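Local structure of 450aa long hypothetical fmu protein (Pyrococcus horikoshii, 2YXL) at residues L277-K282 and K305-K310; T78-D83 and A89-V94. The protein probably methylates cytosine in RNA at carbon 5, with S-adenosyl-L-methionine as the methyl donor. One frame throughout, in Å; residues are numbered along the deposited sequence.

Interaction 1. Residues L277-K282 and K305-K310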
loop_
_atom_site.group_PDB
_atom_site.type_symbol
_atom_site.label_atom_id
_atom_site.label_comp_id
_atom_site.label_asym_id
_atom_site.label_seq_id
_atom_site.Cartn_x
_atom_site.Cartn_y
_atom_site.Cartn_z
ATOM N N LEU A 277 2.385 18.924 -1.829
ATOM C CA LEU A 277 1.666 20.181 -2.059
ATOM C C LEU A 277 2.501 21.375 -1.604
ATOM O O LEU A 277 2.533 22.409 -2.276
ATOM C CB LEU A 277 0.312 20.182 -1.339
ATOM C CG LEU A 277 -0.799 19.205 -1.749
ATOM C CD1 LEU A 277 -1.866 19.148 -0.665
ATOM C CD2 LEU A 277 -1.427 19.564 -3.091
ATOM N N ALA A 278 3.184 21.215 -0.471
ATOM C CA ALA A 278 4.070 22.245 0.076
ATOM C C ALA A 278 5.268 22.555 -0.831
ATOM O O ALA A 278 5.710 23.706 -0.903
ATOM C CB ALA A 278 4.539 21.849 1.461
ATOM N N GLU A 279 5.787 21.531 -1.511
ATOM C CA GLU A 279 6.872 21.698 -2.483
ATOM C C GLU A 279 6.424 22.563 -3.653
ATOM O O GLU A 279 7.144 23.465 -4.079
ATOM C CB GLU A 279 7.343 20.347 -3.026
ATOM C CG GLU A 279 8.077 19.465 -2.034
ATOM C CD GLU A 279 8.762 18.282 -2.704
ATOM O OE1 GLU A 279 9.509 18.489 -3.689
ATOM O OE2 GLU A 279 8.565 17.144 -2.238
ATOM N N LEU A 280 5.230 22.272 -4.164
ATOM C CA LEU A 280 4.651 23.003 -5.290
ATOM C C LEU A 280 4.293 24.444 -4.934
ATOM O O LEU A 280 4.308 25.323 -5.794
ATOM C CB LEU A 280 3.419 22.269 -5.819
ATOM C CG LEU A 280 3.679 20.913 -6.478
ATOM C CD1 LEU A 280 2.392 20.121 -6.578
ATOM C CD2 LEU A 280 4.328 21.091 -7.854
ATOM N N MET A 281 3.971 24.671 -3.663
ATOM C CA MET A 281 3.689 26.010 -3.150
ATOM C C MET A 281 4.980 26.691 -2.710
ATOM O O MET A 281 4.956 27.819 -2.209
ATOM C CB MET A 281 2.700 25.936 -1.984
ATOM C CG MET A 281 1.313 25.454 -2.378
ATOM S SD MET A 281 0.398 24.697 -1.019
ATOM C CE MET A 281 -0.082 26.140 -0.065
ATOM N N LYS A 282 6.098 25.989 -2.900
ATOM C CA LYS A 282 7.445 26.474 -2.566
ATOM C C LYS A 282 7.546 27.018 -1.136
ATOM O O LYS A 282 8.105 28.093 -0.900
ATOM C CB LYS A 282 7.945 27.495 -3.604
ATOM C CG LYS A 282 7.952 26.970 -5.041
ATOM C CD LYS A 282 8.770 27.856 -5.973
ATOM C CE LYS A 282 10.203 27.355 -6.091
ATOM N NZ LYS A 282 11.017 28.223 -6.989
ATOM N N LYS A 305 8.671 18.512 9.557
ATOM C CA LYS A 305 9.829 19.235 10.096
ATOM C C LYS A 305 11.165 18.730 9.539
ATOM O O LYS A 305 12.089 19.518 9.320
ATOM C CB LYS A 305 9.811 19.266 11.636
ATOM C CG LYS A 305 9.848 17.907 12.347
ATOM C CD LYS A 305 11.259 17.510 12.797
ATOM C CE LYS A 305 11.781 18.389 13.937
ATOM N NZ LYS A 305 11.000 18.237 15.196
ATOM N N ARG A 306 11.250 17.421 9.303
ATOM C CA ARG A 306 12.447 16.791 8.747
ATOM C C ARG A 306 12.671 17.207 7.291
ATOM O O ARG A 306 13.812 17.351 6.849
ATOM C CB ARG A 306 12.348 15.266 8.889
ATOM C CG ARG A 306 13.433 14.447 8.193
ATOM C CD ARG A 306 13.830 13.201 8.992
ATOM N NE ARG A 306 12.717 12.592 9.724
ATOM C CZ ARG A 306 11.913 11.645 9.245
ATOM N NH1 ARG A 306 12.078 11.178 8.013
ATOM N NH2 ARG A 306 10.935 11.166 10.002
ATOM N N MET A 307 11.574 17.419 6.566
ATOM C CA MET A 307 11.623 17.841 5.166
ATOM C C MET A 307 11.628 19.366 5.006
ATOM O O MET A 307 11.602 19.882 3.884
ATOM C CB MET A 307 10.468 17.216 4.377
ATOM C CG MET A 307 10.564 15.701 4.245
ATOM S SD MET A 307 9.096 14.946 3.520
ATOM C CE MET A 307 9.280 15.407 1.797
ATOM N N GLY A 308 11.668 20.080 6.131
ATOM C CA GLY A 308 11.769 21.539 6.131
ATOM C C GLY A 308 10.493 22.283 5.775
ATOM O O GLY A 308 10.536 23.474 5.454
ATOM N N ILE A 309 9.361 21.584 5.826
ATOM C CA ILE A 309 8.052 22.200 5.605
ATOM C C ILE A 309 7.679 23.042 6.829
ATOM O O ILE A 309 7.922 22.634 7.968
ATOM C CB ILE A 309 6.942 21.139 5.354
ATOM C CG1 ILE A 309 7.421 20.010 4.416
ATOM C CG2 ILE A 309 5.648 21.804 4.874
ATOM C CD1 ILE A 309 7.743 20.427 2.984
ATOM N N LYS A 310 7.092 24.212 6.586
ATOM C CA LYS A 310 6.754 25.143 7.665
ATOM C C LYS A 310 5.375 25.807 7.531
ATOM O O LYS A 310 5.006 26.652 8.351
ATOM C CB LYS A 310 7.858 26.202 7.822
ATOM C CG LYS A 310 8.202 26.970 6.553
ATOM C CD LYS A 310 9.361 27.924 6.792
ATOM C CE LYS A 310 9.686 28.728 5.543
ATOM N NZ LYS A 310 10.768 29.719 5.797
#

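Interaction 2. Residues T78-D83 and A89-V94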
loop_
_atom_site.group_PDB
_atom_site.type_symbol
_atom_site.label_atom_id
_atom_site.label_comp_id
_atom_site.label_asym_id
_atom_site.label_seq_id
_atom_site.Cartn_x
_atom_site.Cartn_y
_atom_site.Cartn_z
ATOM N N THR A 78 -10.318 -23.338 10.005
ATOM C CA THR A 78 -9.668 -22.118 9.535
ATOM C C THR A 78 -8.518 -21.719 10.475
ATOM O O THR A 78 -8.653 -21.815 11.697
ATOM C CB THR A 78 -10.659 -20.942 9.352
ATOM O OG1 THR A 78 -9.924 -19.753 9.036
ATOM C CG2 THR A 78 -11.498 -20.701 10.617
ATOM N N PRO A 79 -7.367 -21.313 9.907
ATOM C CA PRO A 79 -6.258 -20.840 10.746
ATOM C C PRO A 79 -6.592 -19.545 11.488
ATOM O O PRO A 79 -5.856 -19.142 12.392
ATOM C CB PRO A 79 -5.135 -20.595 9.737
ATOM C CG PRO A 79 -5.837 -20.385 8.432
ATOM C CD PRO A 79 -7.016 -21.296 8.473
ATOM N N LEU A 80 -7.698 -18.909 11.108
ATOM C CA LEU A 80 -8.123 -17.650 11.723
ATOM C C LEU A 80 -8.532 -17.771 13.193
ATOM O O LEU A 80 -8.422 -16.795 13.930
ATOM C CB LEU A 80 -9.221 -16.972 10.886
ATOM C CG LEU A 80 -8.815 -15.904 9.849
ATOM C CD1 LEU A 80 -7.452 -16.148 9.197
ATOM C CD2 LEU A 80 -9.892 -15.739 8.773
ATOM N N ILE A 81 -8.974 -18.956 13.622
ATOM C CA ILE A 81 -9.342 -19.176 15.037
ATOM C C ILE A 81 -8.150 -19.556 15.920
ATOM O O ILE A 81 -8.274 -19.643 17.144
ATOM C CB ILE A 81 -10.473 -20.238 15.225
ATOM C CG1 ILE A 81 -9.992 -21.637 14.823
ATOM C CG2 ILE A 81 -11.755 -19.816 14.495
ATOM C CD1 ILE A 81 -10.775 -22.765 15.473
ATOM N N LEU A 82 -7.006 -19.786 15.285
ATOM C CA LEU A 82 -5.784 -20.190 15.961
ATOM C C LEU A 82 -5.001 -18.986 16.487
ATOM O O LEU A 82 -5.216 -17.852 16.052
ATOM C CB LEU A 82 -4.915 -20.991 14.983
ATOM C CG LEU A 82 -4.933 -22.527 14.892
ATOM C CD1 LEU A 82 -6.231 -23.193 15.329
ATOM C CD2 LEU A 82 -4.551 -22.959 13.483
ATOM N N ASP A 83 -4.098 -19.252 17.431
ATOM C CA ASP A 83 -3.129 -18.275 17.946
ATOM C C ASP A 83 -2.314 -17.639 16.801
ATOM O O ASP A 83 -1.943 -18.337 15.852
ATOM C CB ASP A 83 -2.211 -18.973 18.965
ATOM C CG ASP A 83 -0.961 -18.169 19.294
ATOM O OD1 ASP A 83 0.015 -18.243 18.512
ATOM O OD2 ASP A 83 -0.946 -17.480 20.341
ATOM N N ALA A 89 3.348 -19.218 11.692
ATOM C CA ALA A 89 4.278 -20.327 11.472
ATOM C C ALA A 89 3.736 -21.310 10.436
ATOM O O ALA A 89 4.477 -21.760 9.556
ATOM C CB ALA A 89 4.597 -21.037 12.774
ATOM N N LEU A 90 2.448 -21.629 10.539
ATOM C CA LEU A 90 1.804 -22.541 9.600
ATOM C C LEU A 90 1.827 -21.981 8.174
ATOM O O LEU A 90 2.093 -22.717 7.222
ATOM C CB LEU A 90 0.375 -22.869 10.049
ATOM C CG LEU A 90 0.186 -23.774 11.275
ATOM C CD1 LEU A 90 -1.277 -23.879 11.640
ATOM C CD2 LEU A 90 0.774 -25.172 11.045
ATOM N N ARG A 91 1.582 -20.678 8.037
ATOM C CA ARG A 91 1.635 -20.010 6.735
ATOM C C ARG A 91 3.034 -20.079 6.114
ATOM O O ARG A 91 3.189 -20.377 4.927
ATOM C CB ARG A 91 1.172 -18.555 6.853
ATOM C CG ARG A 91 -0.334 -18.395 6.983
ATOM C CD ARG A 91 -0.732 -16.979 7.372
ATOM N NE ARG A 91 -2.177 -16.785 7.232
ATOM C CZ ARG A 91 -2.840 -15.687 7.586
ATOM N NH1 ARG A 91 -2.209 -14.647 8.122
ATOM N NH2 ARG A 91 -4.152 -15.631 7.405
ATOM N N VAL A 92 4.043 -19.812 6.936
ATOM C CA VAL A 92 5.434 -19.876 6.523
ATOM C C VAL A 92 5.806 -21.291 6.059
ATOM O O VAL A 92 6.414 -21.464 4.992
ATOM C CB VAL A 92 6.365 -19.393 7.668
ATOM C CG1 VAL A 92 7.820 -19.779 7.410
ATOM C CG2 VAL A 92 6.231 -17.885 7.860
ATOM N N ALA A 93 5.419 -22.292 6.851
ATOM C CA ALA A 93 5.751 -23.689 6.562
ATOM C C ALA A 93 5.061 -24.215 5.302
ATOM O O ALA A 93 5.689 -24.893 4.490
ATOM C CB ALA A 93 5.437 -24.581 7.761
ATOM N N VAL A 94 3.777 -23.899 5.148
ATOM C CA VAL A 94 3.003 -24.327 3.978
ATOM C C VAL A 94 3.554 -23.699 2.695
ATOM O O VAL A 94 3.689 -24.377 1.676
ATOM C CB VAL A 94 1.483 -24.030 4.148
ATOM C CG1 VAL A 94 0.733 -24.173 2.820
ATOM C CG2 VAL A 94 0.875 -24.949 5.209
#

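Interaction 1. Residues L277-K282 and K305-K310
Ala278, in the last turn of helix 272-280, meets Ile309, just past the end of helix 294-306, on the same flank of the class I, Rossmann-like methyltransferase domain. Helix 272-280 connects the parallel neighbours 262-265 and 286-290, and helix 294-306 connects 286-290 with 312-315, so that two consecutive beta-alpha-beta crossovers meet here. The apolar part is small and buried. The methyl of Ala278 points at the opposing segment, its CB lying 3.6 Å from CG2 of Ile309 and 3.8 Å from CD1 of Ile309. Both branches of the isoleucine therefore reach this one methyl. With CG2 anti to its own backbone N and CG1 beside that N (chi1 -42°), a chi2 of -65° brings CD1 round to the same neighbour. Ala278 also touches Ile287 of strand 286-290, so the helix side of the pair rests on the central sheet.

The charged residue of the contact is turned to other partners. OE2 of Glu279 lies 4.5 Å from CE of Met307, a loose contact. Its carboxylate is bound by Arg190, in a salt bridge through OE2, and by Thr193, in a hydrogen bond through OE1. Since Arg190 belongs to strand 186-191 of the antiparallel sheet in the ferredoxin-like region, this buried acid links that sheet to the methyltransferase fold. Met307 also rests on Asn192, and its side chain is about 10 Å from the bound sinefungin.

Backbone bonds close both helices. Each ends in a Schellman motif, with Lys282 and Gly308 taking positive phi, and Lys282 N bonds Glu279 O at 3.0 Å. Just beyond the first motif, the side-chain amide of Asn283 bridges Gly308 and Lys310, giving ND2 to Gly308 O and accepting Lys310 N on OD1.

Interaction 2. Residues T78-D83 and A89-V94
The turn between helix 47-75 and helix 84-99 folds back on the second helix, with Leu82 and Leu80 meeting Leu90 and Arg91. Leu82 and Leu90 make the apolar half: their side chains run at about a right angle, and CD2 of Leu82 lies 3.9 Å from CD1 of Leu90. Phe130, Leu133 and Ile137 of helix 124-138 also touch Leu90, as does Ile71 of helix 47-75, so the turn adds Leu82 to the side chains that two helices of the N-terminal helical region bring to Leu90; the helix-rich make-up of this region is consistent with the NusB-like domain of bacterial RsmB.

Leu80 starts out directed away from the helix, yet its end returns and sets CD1 3.8 Å from NH2 of Arg91, at an oblique angle to the guanidinium. The arginine reaches that point on a chain extended from CG to NE (chi2 and chi3 both 169°). Salt bridges from NH2 to Asp68 and from NH1 to Glu26 hold the guanidinium, and the Leu80 methyl adds an apolar contact to the same NH2.

The turn has its own bonds. Thr78 OG1 accepts Leu80 N at 3.2 Å in an ST turn, and Leu82 N bonds Pro79 O at 3.2 Å. Arg87 NH2 grips the carbonyls of Pro79 and Leu82, while OD1 of the N-cap residue Asp83 accepts the backbone N of Leu86.

Overall arrangement
The two contacts lie on opposite sides of the chain's centre, their own centres about 44 Å apart, and share no helix or strand. The touching residues of interaction 1 are all buried, and it joins consecutive crossovers of the methyltransferase fold, in the neighbourhood of the cofactor pocket; interaction 2 is partly buried, joins a helix to the turn preceding it, and lies away from the cofactor pocket and the predicted nucleophile. Neither has a hydrogen bond directly between its segments. In both, aliphatic contact is accompanied by a charged residue whose polar partners lie outside the two segments: an acid reaching the ferredoxin-like region in interaction 1, and an arginine reaching two acids in the N-terminal region in interaction 2.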